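Local coordinates for Acarbose/maltose binding protein GacH (Streptomyces glaucescens, PDB 3K01), which serves as the solute receptor of an ABC transporter, binding acarbose and an acarbose homolog, and probably maltose as well, at residues 140-152 against 249-263. Numbering follows the deposited sequence.
Sequences IDTLALFYNKELL and FKSGKVAMMVNGPWA
Residues Ala-144 to Tyr-147 pair antiparallel with Met-256 to Asn-259. Ala-144 with Asn-259 and Phe-146 with Met-257 are the hydrogen-bonded pairs, each exchanging two backbone bonds. The Phe-146 N to Met-257 O bond is 2.8 Å long. A fifth bond, from Asn-148 N to Ala-255 O (2.8 Å), extends the ladder to the N-cap of the helix that starts at Lys-149. CA-H...O contacts run beside these bonds, such as Met-256 CA to Phe-146 O at 3.1 Å.

Phe-146 carries the aromatic packing. Asn-259 CB lies over one face of its ring, offset toward the rim, in a CH-pi contact 4.0 Å from the centroid. Gly-260 O meets the ring edge at CZ. Met-257 SD makes a Met-aromatic contact, approaching obliquely at 5.4 Å from the ring centroid. Its CG sits between backbone N and carbonyl carbon (chi1 66°), and the extended chain beyond it also packs CE on Phe-146 CD1 at 3.6 Å. Phe-249 CZ packs on Phe-146 CB. Val-267 of helix 264-268 touches all three of Phe-146, Met-257 and Phe-249.

The Asn-259 amide is held from its own segment. Its OD1 accepts a bond from Gly-260 N, and ND2 gives a weak one to Met-257 SD.

On the sheet face opposite Phe-146 and Met-257, Leu-145 CD1 lies against Met-256 CB and Val-258 CG2, and Tyr-147 CB meets Met-256 CG. Ala-255 CB touches CD1 of both Leu-151 and Leu-152.

At the far end, Leu-143 CD2 packs on Trp-262 CZ2 at 3.7 Å. The Asp-141 carboxylate stands at the indole edge, its plane turned 77° from the ring.

Strand 279-283 flanks strand 132-148 as another antiparallel neighbour. Such a buried strand pair, with helices packed on the sheet, is typical of the alpha/beta lobes of periplasmic-binding-protein-like solute receptors.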
loop_
_atom_site.group_PDB
_atom_site.type_symbol
_atom_site.label_atom_id
_atom_site.label_comp_id
_atom_site.label_asym_id
_atom_site.label_seq_id
_atom_site.Cartn_x
_atom_site.Cartn_y
_atom_site.Cartn_z
ATOM N N ILE A 140 5.024 -3.639 4.478
ATOM C CA ILE A 140 4.369 -2.359 4.144
ATOM C C ILE A 140 4.849 -1.866 2.789
ATOM O O ILE A 140 5.964 -2.165 2.380
ATOM C CB ILE A 140 4.669 -1.290 5.251
ATOM C CG1 ILE A 140 3.914 0.047 5.030
ATOM C CG2 ILE A 140 6.177 -1.062 5.428
ATOM C CD1 ILE A 140 3.741 0.845 6.317
ATOM N N ASP A 141 3.993 -1.120 2.099
ATOM C CA ASP A 141 4.488 -0.361 0.964
ATOM C C ASP A 141 3.656 0.915 0.821
ATOM O O ASP A 141 2.748 1.196 1.621
ATOM C CB ASP A 141 4.528 -1.222 -0.308
ATOM C CG ASP A 141 3.183 -1.760 -0.696
ATOM O OD1 ASP A 141 2.162 -1.087 -0.452
ATOM O OD2 ASP A 141 3.128 -2.881 -1.257
ATOM N N THR A 142 4.030 1.736 -0.154
ATOM C CA THR A 142 3.355 3.021 -0.375
ATOM C C THR A 142 3.731 3.517 -1.756
ATOM O O THR A 142 4.479 2.859 -2.487
ATOM C CB THR A 142 3.762 4.039 0.721
ATOM O OG1 THR A 142 2.902 5.191 0.699
ATOM C CG2 THR A 142 5.208 4.486 0.613
ATOM N N LEU A 143 3.215 4.687 -2.096
ATOM C CA LEU A 143 3.600 5.379 -3.331
ATOM C C LEU A 143 4.688 6.388 -3.035
ATOM O O LEU A 143 4.794 6.894 -1.922
ATOM C CB LEU A 143 2.383 6.108 -3.919
ATOM C CG LEU A 143 1.231 5.241 -4.394
ATOM C CD1 LEU A 143 0.057 6.090 -4.931
ATOM C CD2 LEU A 143 1.678 4.233 -5.473
ATOM N N ALA A 144 5.477 6.695 -4.076
ATOM C CA ALA A 144 6.638 7.562 -3.952
ATOM C C ALA A 144 6.851 8.290 -5.267
ATOM O O ALA A 144 6.355 7.851 -6.300
ATOM C CB ALA A 144 7.887 6.728 -3.602
ATOM N N LEU A 145 7.583 9.403 -5.209
ATOM C CA LEU A 145 7.931 10.137 -6.427
ATOM C C LEU A 145 9.214 9.549 -7.037
ATOM O O LEU A 145 10.291 9.658 -6.447
ATOM C CB LEU A 145 8.144 11.594 -6.071
ATOM C CG LEU A 145 8.406 12.524 -7.267
ATOM C CD1 LEU A 145 7.204 12.671 -8.156
ATOM C CD2 LEU A 145 8.887 13.873 -6.737
ATOM N N PHE A 146 9.078 8.920 -8.195
ATOM C CA PHE A 146 10.232 8.447 -8.970
ATOM C C PHE A 146 10.721 9.597 -9.849
ATOM O O PHE A 146 9.921 10.348 -10.413
ATOM C CB PHE A 146 9.822 7.326 -9.924
ATOM C CG PHE A 146 9.550 5.989 -9.290
ATOM C CD1 PHE A 146 10.001 4.849 -9.923
ATOM C CD2 PHE A 146 8.789 5.827 -8.125
ATOM C CE1 PHE A 146 9.741 3.576 -9.433
ATOM C CE2 PHE A 146 8.537 4.549 -7.613
ATOM C CZ PHE A 146 9.034 3.425 -8.274
ATOM N N TYR A 147 12.029 9.739 -9.999
ATOM C CA TYR A 147 12.559 10.796 -10.848
ATOM C C TYR A 147 13.775 10.318 -11.633
ATOM O O TYR A 147 14.555 9.469 -11.195
ATOM C CB TYR A 147 12.866 12.088 -10.061
ATOM C CG TYR A 147 13.837 11.961 -8.923
ATOM C CD1 TYR A 147 13.409 11.556 -7.656
ATOM C CD2 TYR A 147 15.190 12.291 -9.107
ATOM C CE1 TYR A 147 14.302 11.463 -6.608
ATOM C CE2 TYR A 147 16.070 12.197 -8.070
ATOM C CZ TYR A 147 15.616 11.789 -6.831
ATOM O OH TYR A 147 16.501 11.681 -5.765
ATOM N N ASN A 148 13.915 10.891 -12.825
ATOM C CA ASN A 148 15.045 10.677 -13.715
ATOM C C ASN A 148 16.136 11.655 -13.303
ATOM O O ASN A 148 16.018 12.871 -13.490
ATOM C CB ASN A 148 14.563 10.932 -15.149
ATOM C CG ASN A 148 15.615 10.642 -16.213
ATOM O OD1 ASN A 148 15.283 10.090 -17.315
ATOM N ND2 ASN A 148 16.832 11.050 -15.962
ATOM N N LYS A 149 17.211 11.125 -12.718
ATOM C CA LYS A 149 18.253 12.004 -12.176
ATOM C C LYS A 149 18.901 12.855 -13.251
ATOM O O LYS A 149 19.132 14.038 -13.032
ATOM C CB LYS A 149 19.309 11.208 -11.413
ATOM C CG LYS A 149 18.794 10.631 -10.105
ATOM C CD LYS A 149 19.884 9.876 -9.355
ATOM C CE LYS A 149 19.346 9.304 -8.056
ATOM N NZ LYS A 149 20.422 9.014 -7.056
ATOM N N GLU A 150 19.161 12.275 -14.418
ATOM C CA GLU A 150 19.840 13.003 -15.480
ATOM C C GLU A 150 18.977 14.143 -15.993
ATOM O O GLU A 150 19.494 15.215 -16.288
ATOM C CB GLU A 150 20.235 12.066 -16.605
ATOM C CG GLU A 150 21.063 12.744 -17.683
ATOM C CD GLU A 150 20.254 13.301 -18.826
ATOM O OE1 GLU A 150 19.080 12.909 -19.077
ATOM O OE2 GLU A 150 20.818 14.173 -19.536
ATOM N N LEU A 151 17.664 13.925 -16.147
ATOM C CA LEU A 151 16.824 15.022 -16.618
ATOM C C LEU A 151 16.743 16.142 -15.601
ATOM O O LEU A 151 16.803 17.324 -15.953
ATOM C CB LEU A 151 15.425 14.527 -17.008
ATOM C CG LEU A 151 15.358 13.640 -18.259
ATOM C CD1 LEU A 151 13.923 13.115 -18.437
ATOM C CD2 LEU A 151 15.782 14.405 -19.518
ATOM N N LEU A 152 16.640 15.800 -14.324
ATOM C CA LEU A 152 16.612 16.864 -13.319
ATOM C C LEU A 152 17.957 17.587 -13.243
ATOM O O LEU A 152 17.999 18.815 -13.092
ATOM C CB LEU A 152 16.199 16.355 -11.939
ATOM C CG LEU A 152 14.677 16.306 -11.653
ATOM C CD1 LEU A 152 13.916 15.360 -12.584
ATOM C CD2 LEU A 152 14.409 15.960 -10.195
ATOM N N PHE A 249 7.665 7.217 -18.443
ATOM C CA PHE A 249 8.786 7.420 -17.547
ATOM C C PHE A 249 10.041 6.697 -18.059
ATOM O O PHE A 249 11.154 7.249 -18.010
ATOM C CB PHE A 249 8.428 6.954 -16.137
ATOM C CG PHE A 249 9.489 7.215 -15.125
ATOM C CD1 PHE A 249 9.638 8.490 -14.599
ATOM C CD2 PHE A 249 10.379 6.231 -14.753
ATOM C CE1 PHE A 249 10.624 8.742 -13.642
ATOM C CE2 PHE A 249 11.385 6.505 -13.799
ATOM C CZ PHE A 249 11.507 7.762 -13.253
ATOM N N LYS A 250 9.886 5.464 -18.519
ATOM C CA LYS A 250 11.035 4.702 -19.037
ATOM C C LYS A 250 11.700 5.348 -20.228
ATOM O O LYS A 250 12.936 5.216 -20.414
ATOM C CB LYS A 250 10.608 3.286 -19.392
ATOM C CG LYS A 250 10.350 2.435 -18.117
ATOM C CD LYS A 250 9.546 1.174 -18.392
ATOM C CE LYS A 250 10.296 0.171 -19.245
ATOM N NZ LYS A 250 9.452 -1.037 -19.490
ATOM N N SER A 251 10.909 6.036 -21.036
ATOM C CA SER A 251 11.418 6.667 -22.247
ATOM C C SER A 251 11.887 8.104 -22.042
ATOM O O SER A 251 12.511 8.678 -22.935
ATOM C CB SER A 251 10.335 6.687 -23.319
ATOM O OG SER A 251 9.288 7.570 -22.952
ATOM N N GLY A 252 11.592 8.721 -20.899
ATOM C CA GLY A 252 11.949 10.120 -20.706
ATOM C C GLY A 252 10.977 11.111 -21.305
ATOM O O GLY A 252 11.253 12.311 -21.320
ATOM N N LYS A 253 9.814 10.659 -21.762
ATOM C CA LYS A 253 8.757 11.592 -22.125
ATOM C C LYS A 253 8.374 12.461 -20.912
ATOM O O LYS A 253 8.027 13.638 -21.042
ATOM C CB LYS A 253 7.550 10.823 -22.641
ATOM C CG LYS A 253 6.446 11.714 -23.145
ATOM C CD LYS A 253 5.336 10.876 -23.747
ATOM C CE LYS A 253 4.286 11.784 -24.360
ATOM N NZ LYS A 253 3.200 11.021 -25.019
ATOM N N VAL A 254 8.414 11.850 -19.726
ATOM C CA VAL A 254 8.321 12.618 -18.478
ATOM C C VAL A 254 9.576 12.382 -17.639
ATOM O O VAL A 254 10.251 11.348 -17.806
ATOM C CB VAL A 254 7.076 12.246 -17.620
ATOM C CG1 VAL A 254 5.812 12.512 -18.408
ATOM C CG2 VAL A 254 7.122 10.802 -17.163
ATOM N N ALA A 255 9.827 13.297 -16.708
ATOM C CA ALA A 255 10.950 13.157 -15.797
ATOM C C ALA A 255 10.597 12.519 -14.463
ATOM O O ALA A 255 11.501 12.118 -13.704
ATOM C CB ALA A 255 11.576 14.518 -15.548
ATOM N N MET A 256 9.300 12.462 -14.146
ATOM C CA MET A 256 8.813 12.029 -12.824
ATOM C C MET A 256 7.533 11.264 -12.969
ATOM O O MET A 256 6.754 11.530 -13.877
ATOM C CB MET A 256 8.560 13.250 -11.934
ATOM C CG MET A 256 9.829 14.044 -11.638
ATOM S SD MET A 256 9.584 15.487 -10.579
ATOM C CE MET A 256 8.987 16.667 -11.819
ATOM N N MET A 257 7.275 10.362 -12.025
ATOM C CA MET A 257 5.958 9.697 -11.926
ATOM C C MET A 257 5.819 9.338 -10.459
ATOM O O MET A 257 6.779 9.362 -9.710
ATOM C CB MET A 257 5.854 8.438 -12.782
ATOM C CG MET A 257 6.774 7.322 -12.323
ATOM S SD MET A 257 6.439 5.779 -13.223
ATOM C CE MET A 257 7.755 4.702 -12.679
ATOM N N VAL A 258 4.605 9.002 -10.037
ATOM C CA VAL A 258 4.397 8.448 -8.698
ATOM C C VAL A 258 4.129 6.956 -8.847
ATOM O O VAL A 258 3.385 6.536 -9.732
ATOM C CB VAL A 258 3.231 9.156 -8.023
ATOM C CG1 VAL A 258 2.821 8.462 -6.714
ATOM C CG2 VAL A 258 3.591 10.598 -7.787
ATOM N N ASN A 259 4.777 6.145 -8.020
ATOM C CA ASN A 259 4.640 4.706 -8.183
ATOM C C ASN A 259 5.116 3.987 -6.945
ATOM O O ASN A 259 5.583 4.636 -5.987
ATOM C CB ASN A 259 5.380 4.239 -9.447
ATOM C CG ASN A 259 4.634 3.154 -10.178
ATOM O OD1 ASN A 259 3.942 2.330 -9.566
ATOM N ND2 ASN A 259 4.737 3.160 -11.506
ATOM N N GLY A 260 4.992 2.663 -6.947
ATOM C CA GLY A 260 5.369 1.875 -5.780
ATOM C C GLY A 260 6.505 0.925 -6.071
ATOM O O GLY A 260 7.029 0.859 -7.180
ATOM N N PRO A 261 6.915 0.148 -5.059
ATOM C CA PRO A 261 8.047 -0.778 -5.193
ATOM C C PRO A 261 7.867 -1.768 -6.337
ATOM O O PRO A 261 8.855 -2.183 -6.954
ATOM C CB PRO A 261 8.066 -1.502 -3.835
ATOM C CG PRO A 261 7.470 -0.448 -2.892
ATOM C CD PRO A 261 6.359 0.156 -3.690
ATOM N N TRP A 262 6.624 -2.125 -6.638
ATOM C CA TRP A 262 6.310 -3.072 -7.697
ATOM C C TRP A 262 6.744 -2.579 -9.080
ATOM O O TRP A 262 6.771 -3.365 -10.033
ATOM C CB TRP A 262 4.794 -3.384 -7.714
ATOM C CG TRP A 262 3.980 -2.154 -7.796
ATOM C CD1 TRP A 262 3.655 -1.465 -8.930
ATOM C CD2 TRP A 262 3.411 -1.422 -6.706
ATOM N NE1 TRP A 262 2.922 -0.346 -8.616
ATOM C CE2 TRP A 262 2.749 -0.305 -7.253
ATOM C CE3 TRP A 262 3.393 -1.602 -5.320
ATOM C CZ2 TRP A 262 2.076 0.644 -6.460
ATOM C CZ3 TRP A 262 2.702 -0.659 -4.521
ATOM C CH2 TRP A 262 2.073 0.457 -5.098
ATOM N N ALA A 263 7.066 -1.294 -9.212
ATOM C CA ALA A 263 7.485 -0.711 -10.506
ATOM C C ALA A 263 8.986 -0.718 -10.760
ATOM O O ALA A 263 9.423 -0.421 -11.876
ATOM C CB ALA A 263 6.972 0.704 -10.644
#